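Local coordinates for protein alpha-1,2-Mannosidase (Trichoderma reesei, PDB 1HCU) that probably trims alpha-1,2-linked mannose residues from high-mannose N-glycans as a calcium-dependent family 47 glycosyl hydrolase, at residues N174-G179 with L243-Y248; I222-S227 with D235-W240. All blocks are in the same frame, centred on the assembly; numbering follows the deposited sequence.

Interaction 1 of 2, residues N174-G179 with L243-Y248; sequences NVAEIG and LMDSFY
Ala176 meets the carbonyl of Leu243 twice, with its backbone and with its methyl. Its amide donates to Leu243 O over 3.1 Å (N-H...O 153°), approaching from above the carbonyl plane, 55° out of it, rather than along a lone pair. Its CB lies 3.3 Å from Met244 N, so the peptide between Leu243 and Met244 rests on this methyl. Val175 adds the apolar half. Its CG2 branch, set between its own backbone N and carbonyl carbon, reaches 3.7 Å to Met244 CG, while Met244 CE closes on the same methyl. The two side chains run alongside each other and point the same way; a fully extended start (Met244 CG anti to its N, chi1 -179°) followed by a bend at chi3 brings Met244 CE back to Val175. Leu243 sends CD2 across the Asn174 side chain at about a right angle. At the far end Phe247 lays its CB 3.6 Å from Val175 O, and its ring edge, at CD2, faces Gly179 CA at 4.1 Å. A CB on Gly179 would run into that edge. Ser246 OG pairs with Ser180 OG, which also bonds to Ala176 O, so a hydroxyl pair links the two segments. Helix 175-178 thus packs against Leu243 to Phe247 beside the probable active site of the family 47 (alpha/alpha)7 barrel: the Ser246 side chain is about 6 Å from the calcium ion, and those of Asp245 and Glu393, both predicted active-site residues, are about 6 Å apart.

Interaction 2 of 2, residues I222-S227 with D235-W240; sequences IGTFVS and DSSGSW. With NAG (2-acetamido-2-deoxy-beta-D-glucopyranose), chain E.
Asp235 holds two successive backbone amides of 222-227 with one carboxylate. From CB, chi1 of 65° places CG between the backbone N and the carbonyl carbon, and the group then divides its work. OD1 accepts from Thr224 N at 2.7 Å on its syn lone pair, almost straight (170°), and from Ser237 N on its anti lone pair, the second bond making an Asx turn. OD2 takes Phe225 N at 3.0 Å, again through a syn lone pair, and also lies 3.3 Å from Phe225 CD1 at the ring edge, with ring and carboxylate planes 76° apart. Three hydrogen bonds from backbone amides therefore fix the rotation of the carboxylate. With an alanine here the amides of Thr224 and Phe225 would probably lose their acceptors and the Asx turn to Ser237 its closing bond. Thr224 strengthens the crossing: its OG1 donates to Ser237 O at 2.7 Å, from above the carbonyl plane, while its CG2 covers one face of the Phe225 ring. Gly223 comes close with its CA 3.3 Å from Asp235 O, where an added CB would clash with that oxygen. Farther along 222-227, Ser227 OG shares a hydrogen bond with O6 of the N-linked N-acetylglucosamine, either hydroxyl being able to donate. Strand 225-227 pairs antiparallel with 172-174 and its Val226 packs on helix 175-178, whereas strand 237-238 pairs antiparallel with 292-297, so the contact bridges two separate sheets.

Overall arrangement
Coming from the N terminus, the chain passes strand 172-174 and helix 175-178, runs through helices 182-192 and 196-209, reaches 222-227, and turns within a few residues to 235-240 before entering helix 245-257. Interaction 2 closes the short loop of seven residues; interaction 1 closes the longer excursion of 63 residues that contains it, so the two nest without crossing. Their centres are 9 Å apart and they meet directly: Val175 N lies 2.8 Å from Thr224 O, a probable hydrogen bond, and Met244 CE packs 3.1 Å from Gly223 O. Together they join the small two-stranded sheet, helix 175-178, the larger sheet through strand 237-238, and helix 245-257.

Interaction 1 of 2, residues N174-G179 with L243-Y248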
loop_
_atom_site.group_PDB
_atom_site.type_symbol
_atom_site.label_atom_id
_atom_site.label_comp_id
_atom_site.label_asym_id
_atom_site.label_seq_id
_atom_site.Cartn_x
_atom_site.Cartn_y
_atom_site.Cartn_z
ATOM N N ASN A 174 3.124 -3.492 -16.165
ATOM C CA ASN A 174 2.858 -4.613 -15.263
ATOM C C ASN A 174 1.438 -4.507 -14.704
ATOM O O ASN A 174 0.863 -3.417 -14.660
ATOM C CB ASN A 174 3.893 -4.689 -14.112
ATOM C CG ASN A 174 3.960 -3.419 -13.264
ATOM O OD1 ASN A 174 4.755 -2.512 -13.537
ATOM N ND2 ASN A 174 3.135 -3.354 -12.231
ATOM N N VAL A 175 0.879 -5.642 -14.290
ATOM C CA VAL A 175 -0.480 -5.689 -13.768
ATOM C C VAL A 175 -0.703 -4.835 -12.528
ATOM O O VAL A 175 -1.778 -4.263 -12.358
ATOM C CB VAL A 175 -0.934 -7.157 -13.475
ATOM C CG1 VAL A 175 -0.915 -7.963 -14.765
ATOM C CG2 VAL A 175 -0.041 -7.803 -12.425
ATOM N N ALA A 176 0.291 -4.728 -11.655
ATOM C CA ALA A 176 0.094 -3.895 -10.476
ATOM C C ALA A 176 -0.156 -2.439 -10.879
ATOM O O ALA A 176 -1.108 -1.824 -10.411
ATOM C CB ALA A 176 1.295 -3.986 -9.539
ATOM N N GLU A 177 0.679 -1.891 -11.756
ATOM C CA GLU A 177 0.525 -0.492 -12.161
ATOM C C GLU A 177 -0.699 -0.234 -13.041
ATOM O O GLU A 177 -1.252 0.863 -13.042
ATOM C CB GLU A 177 1.810 -0.005 -12.846
ATOM C CG GLU A 177 3.040 -0.240 -11.964
ATOM C CD GLU A 177 4.270 0.539 -12.390
ATOM O OE1 GLU A 177 5.389 0.058 -12.123
ATOM O OE2 GLU A 177 4.123 1.634 -12.976
ATOM N N ILE A 178 -1.124 -1.255 -13.776
ATOM C CA ILE A 178 -2.296 -1.150 -14.626
ATOM C C ILE A 178 -3.556 -1.308 -13.777
ATOM O O ILE A 178 -4.533 -0.584 -13.954
ATOM C CB ILE A 178 -2.327 -2.270 -15.678
ATOM C CG1 ILE A 178 -1.173 -2.104 -16.668
ATOM C CG2 ILE A 178 -3.676 -2.270 -16.386
ATOM C CD1 ILE A 178 -1.036 -3.264 -17.635
ATOM N N GLY A 179 -3.513 -2.265 -12.850
ATOM C CA GLY A 179 -4.659 -2.548 -12.004
ATOM C C GLY A 179 -4.792 -1.803 -10.690
ATOM O O GLY A 179 -5.594 -2.193 -9.842
ATOM N N LEU A 243 5.230 -5.480 -8.529
ATOM C CA LEU A 243 4.722 -5.671 -9.885
ATOM C C LEU A 243 3.361 -6.346 -10.032
ATOM O O LEU A 243 2.827 -6.396 -11.143
ATOM C CB LEU A 243 5.734 -6.458 -10.722
ATOM C CG LEU A 243 7.137 -5.877 -10.850
ATOM C CD1 LEU A 243 7.978 -6.866 -11.636
ATOM C CD2 LEU A 243 7.096 -4.506 -11.532
ATOM N N MET A 244 2.791 -6.860 -8.942
ATOM C CA MET A 244 1.493 -7.529 -9.028
ATOM C C MET A 244 0.585 -7.317 -7.819
ATOM O O MET A 244 -0.634 -7.205 -7.968
ATOM C CB MET A 244 1.702 -9.038 -9.257
ATOM C CG MET A 244 0.420 -9.866 -9.385
ATOM S SD MET A 244 0.755 -11.589 -9.933
ATOM C CE MET A 244 1.045 -11.332 -11.707
ATOM N N ASP A 245 1.179 -7.246 -6.630
ATOM C CA ASP A 245 0.424 -7.085 -5.385
ATOM C C ASP A 245 -0.869 -6.266 -5.407
ATOM O O ASP A 245 -1.958 -6.810 -5.209
ATOM C CB ASP A 245 1.326 -6.518 -4.282
ATOM C CG ASP A 245 2.139 -5.305 -4.743
ATOM O OD1 ASP A 245 1.752 -4.627 -5.728
ATOM O OD2 ASP A 245 3.173 -5.032 -4.099
ATOM N N SER A 246 -0.761 -4.962 -5.636
ATOM C CA SER A 246 -1.948 -4.115 -5.599
ATOM C C SER A 246 -3.060 -4.437 -6.604
ATOM O O SER A 246 -4.178 -3.959 -6.446
ATOM C CB SER A 246 -1.548 -2.626 -5.666
ATOM O OG SER A 246 -0.624 -2.345 -6.705
ATOM N N PHE A 247 -2.765 -5.251 -7.620
ATOM C CA PHE A 247 -3.785 -5.641 -8.599
ATOM C C PHE A 247 -4.844 -6.537 -7.943
ATOM O O PHE A 247 -6.043 -6.283 -8.067
ATOM C CB PHE A 247 -3.168 -6.391 -9.784
ATOM C CG PHE A 247 -4.170 -7.196 -10.562
ATOM C CD1 PHE A 247 -4.228 -8.576 -10.424
ATOM C CD2 PHE A 247 -5.122 -6.560 -11.351
ATOM C CE1 PHE A 247 -5.233 -9.319 -11.055
ATOM C CE2 PHE A 247 -6.128 -7.287 -11.984
ATOM C CZ PHE A 247 -6.186 -8.669 -11.835
ATOM N N TYR A 248 -4.389 -7.592 -7.267
ATOM C CA TYR A 248 -5.285 -8.508 -6.566
ATOM C C TYR A 248 -6.016 -7.746 -5.466
ATOM O O TYR A 248 -7.205 -7.969 -5.233
ATOM C CB TYR A 248 -4.498 -9.667 -5.938
ATOM C CG TYR A 248 -3.912 -10.619 -6.955
ATOM C CD1 TYR A 248 -2.582 -11.029 -6.873
ATOM C CD2 TYR A 248 -4.680 -11.085 -8.015
ATOM C CE1 TYR A 248 -2.033 -11.874 -7.828
ATOM C CE2 TYR A 248 -4.146 -11.928 -8.972
ATOM C CZ TYR A 248 -2.823 -12.315 -8.876
ATOM O OH TYR A 248 -2.289 -13.133 -9.844
#

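Interaction 2 of 2, residues I222-S227 with D235-W240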
loop_
_atom_site.group_PDB
_atom_site.type_symbol
_atom_site.label_atom_id
_atom_site.label_comp_id
_atom_site.label_asym_id
_atom_site.label_seq_id
_atom_site.Cartn_x
_atom_site.Cartn_y
_atom_site.Cartn_z
ATOM N N ILE A 222 -2.768 -14.590 -12.917
ATOM C CA ILE A 222 -2.333 -14.054 -14.202
ATOM C C ILE A 222 -0.853 -13.721 -14.303
ATOM O O ILE A 222 -0.109 -13.812 -13.327
ATOM C CB ILE A 222 -3.150 -12.773 -14.545
ATOM C CG1 ILE A 222 -2.901 -11.673 -13.498
ATOM C CG2 ILE A 222 -4.640 -13.113 -14.562
ATOM C CD1 ILE A 222 -3.523 -10.312 -13.845
ATOM N N GLY A 223 -0.439 -13.327 -15.504
ATOM C CA GLY A 223 0.949 -12.963 -15.752
ATOM C C GLY A 223 1.245 -11.575 -15.207
ATOM O O GLY A 223 0.350 -10.907 -14.694
ATOM N N THR A 224 2.492 -11.131 -15.342
ATOM C CA THR A 224 2.927 -9.843 -14.824
ATOM C C THR A 224 2.922 -8.674 -15.815
ATOM O O THR A 224 2.540 -7.560 -15.462
ATOM C CB THR A 224 4.352 -9.962 -14.222
ATOM O OG1 THR A 224 4.359 -10.958 -13.194
ATOM C CG2 THR A 224 4.806 -8.636 -13.626
ATOM N N PHE A 225 3.350 -8.923 -17.048
ATOM C CA PHE A 225 3.412 -7.858 -18.048
ATOM C C PHE A 225 2.386 -7.963 -19.168
ATOM O O PHE A 225 2.174 -9.033 -19.742
ATOM C CB PHE A 225 4.821 -7.789 -18.629
ATOM C CG PHE A 225 5.897 -7.721 -17.577
ATOM C CD1 PHE A 225 6.672 -8.842 -17.280
ATOM C CD2 PHE A 225 6.126 -6.540 -16.875
ATOM C CE1 PHE A 225 7.662 -8.787 -16.303
ATOM C CE2 PHE A 225 7.112 -6.473 -15.893
ATOM C CZ PHE A 225 7.882 -7.599 -15.608
ATOM N N VAL A 226 1.753 -6.827 -19.456
ATOM C CA VAL A 226 0.721 -6.729 -20.481
ATOM C C VAL A 226 1.104 -5.732 -21.577
ATOM O O VAL A 226 1.561 -4.623 -21.301
ATOM C CB VAL A 226 -0.633 -6.302 -19.862
ATOM C CG1 VAL A 226 -1.689 -6.163 -20.952
ATOM C CG2 VAL A 226 -1.076 -7.315 -18.843
ATOM N N SER A 227 0.916 -6.157 -22.820
ATOM C CA SER A 227 1.224 -5.357 -24.001
ATOM C C SER A 227 0.317 -4.129 -24.091
ATOM O O SER A 227 -0.901 -4.239 -23.928
ATOM C CB SER A 227 1.039 -6.230 -25.247
ATOM O OG SER A 227 1.053 -5.452 -26.428
ATOM N N ASP A 235 3.616 -13.588 -20.382
ATOM C CA ASP A 235 4.257 -14.449 -19.392
ATOM C C ASP A 235 3.226 -15.038 -18.427
ATOM O O ASP A 235 2.078 -14.591 -18.379
ATOM C CB ASP A 235 5.300 -13.651 -18.611
ATOM C CG ASP A 235 4.677 -12.549 -17.770
ATOM O OD1 ASP A 235 4.070 -12.867 -16.728
ATOM O OD2 ASP A 235 4.787 -11.366 -18.166
ATOM N N SER A 236 3.646 -16.042 -17.664
ATOM C CA SER A 236 2.774 -16.684 -16.698
ATOM C C SER A 236 3.392 -16.633 -15.301
ATOM O O SER A 236 3.230 -17.561 -14.509
ATOM C CB SER A 236 2.530 -18.141 -17.102
ATOM O OG SER A 236 1.971 -18.218 -18.404
ATOM N N SER A 237 4.099 -15.547 -14.999
ATOM C CA SER A 237 4.730 -15.400 -13.695
ATOM C C SER A 237 4.036 -14.326 -12.862
ATOM O O SER A 237 3.361 -13.452 -13.399
ATOM C CB SER A 237 6.208 -15.038 -13.854
ATOM O OG SER A 237 6.351 -13.711 -14.323
ATOM N N GLY A 238 4.211 -14.389 -11.547
ATOM C CA GLY A 238 3.585 -13.404 -10.690
ATOM C C GLY A 238 3.850 -13.692 -9.229
ATOM O O GLY A 238 4.641 -14.582 -8.909
ATOM N N SER A 239 3.175 -12.951 -8.352
ATOM C CA SER A 239 3.332 -13.102 -6.909
ATOM C C SER A 239 2.420 -12.109 -6.215
ATOM O O SER A 239 1.634 -11.424 -6.861
ATOM C CB SER A 239 4.758 -12.771 -6.501
ATOM O OG SER A 239 4.987 -11.376 -6.640
ATOM N N TRP A 240 2.537 -12.029 -4.892
ATOM C CA TRP A 240 1.756 -11.069 -4.131
ATOM C C TRP A 240 2.649 -9.910 -3.684
ATOM O O TRP A 240 2.371 -9.239 -2.692
ATOM C CB TRP A 240 1.079 -11.733 -2.925
ATOM C CG TRP A 240 -0.147 -12.511 -3.321
ATOM C CD1 TRP A 240 -0.183 -13.682 -4.022
ATOM C CD2 TRP A 240 -1.512 -12.133 -3.105
ATOM N NE1 TRP A 240 -1.483 -14.056 -4.260
ATOM C CE2 TRP A 240 -2.322 -13.127 -3.711
ATOM C CE3 TRP A 240 -2.132 -11.049 -2.462
ATOM C CZ2 TRP A 240 -3.723 -13.074 -3.694
ATOM C CZ3 TRP A 240 -3.530 -10.993 -2.444
ATOM C CH2 TRP A 240 -4.309 -11.999 -3.057
HETATM C C1 NAG E . 0.711 -8.015 -29.235
HETATM C C2 NAG E . 1.027 -9.072 -30.301
HETATM C C3 NAG E . 2.405 -9.687 -30.019
HETATM C C4 NAG E . 3.477 -8.607 -29.839
HETATM C C5 NAG E . 3.014 -7.579 -28.799
HETATM C C6 NAG E . 3.980 -6.426 -28.649
HETATM C C7 NAG E . -0.824 -10.295 -31.253
HETATM C C8 NAG E . -0.976 -11.712 -31.781
HETATM N N2 NAG E . 0.017 -10.113 -30.241
HETATM O O3 NAG E . 2.768 -10.553 -31.086
HETATM O O4 NAG E . 4.694 -9.203 -29.403
HETATM O O5 NAG E . 1.744 -7.024 -29.187
HETATM O O6 NAG E . 3.875 -5.830 -27.365
HETATM O O7 NAG E . -1.465 -9.376 -31.765
#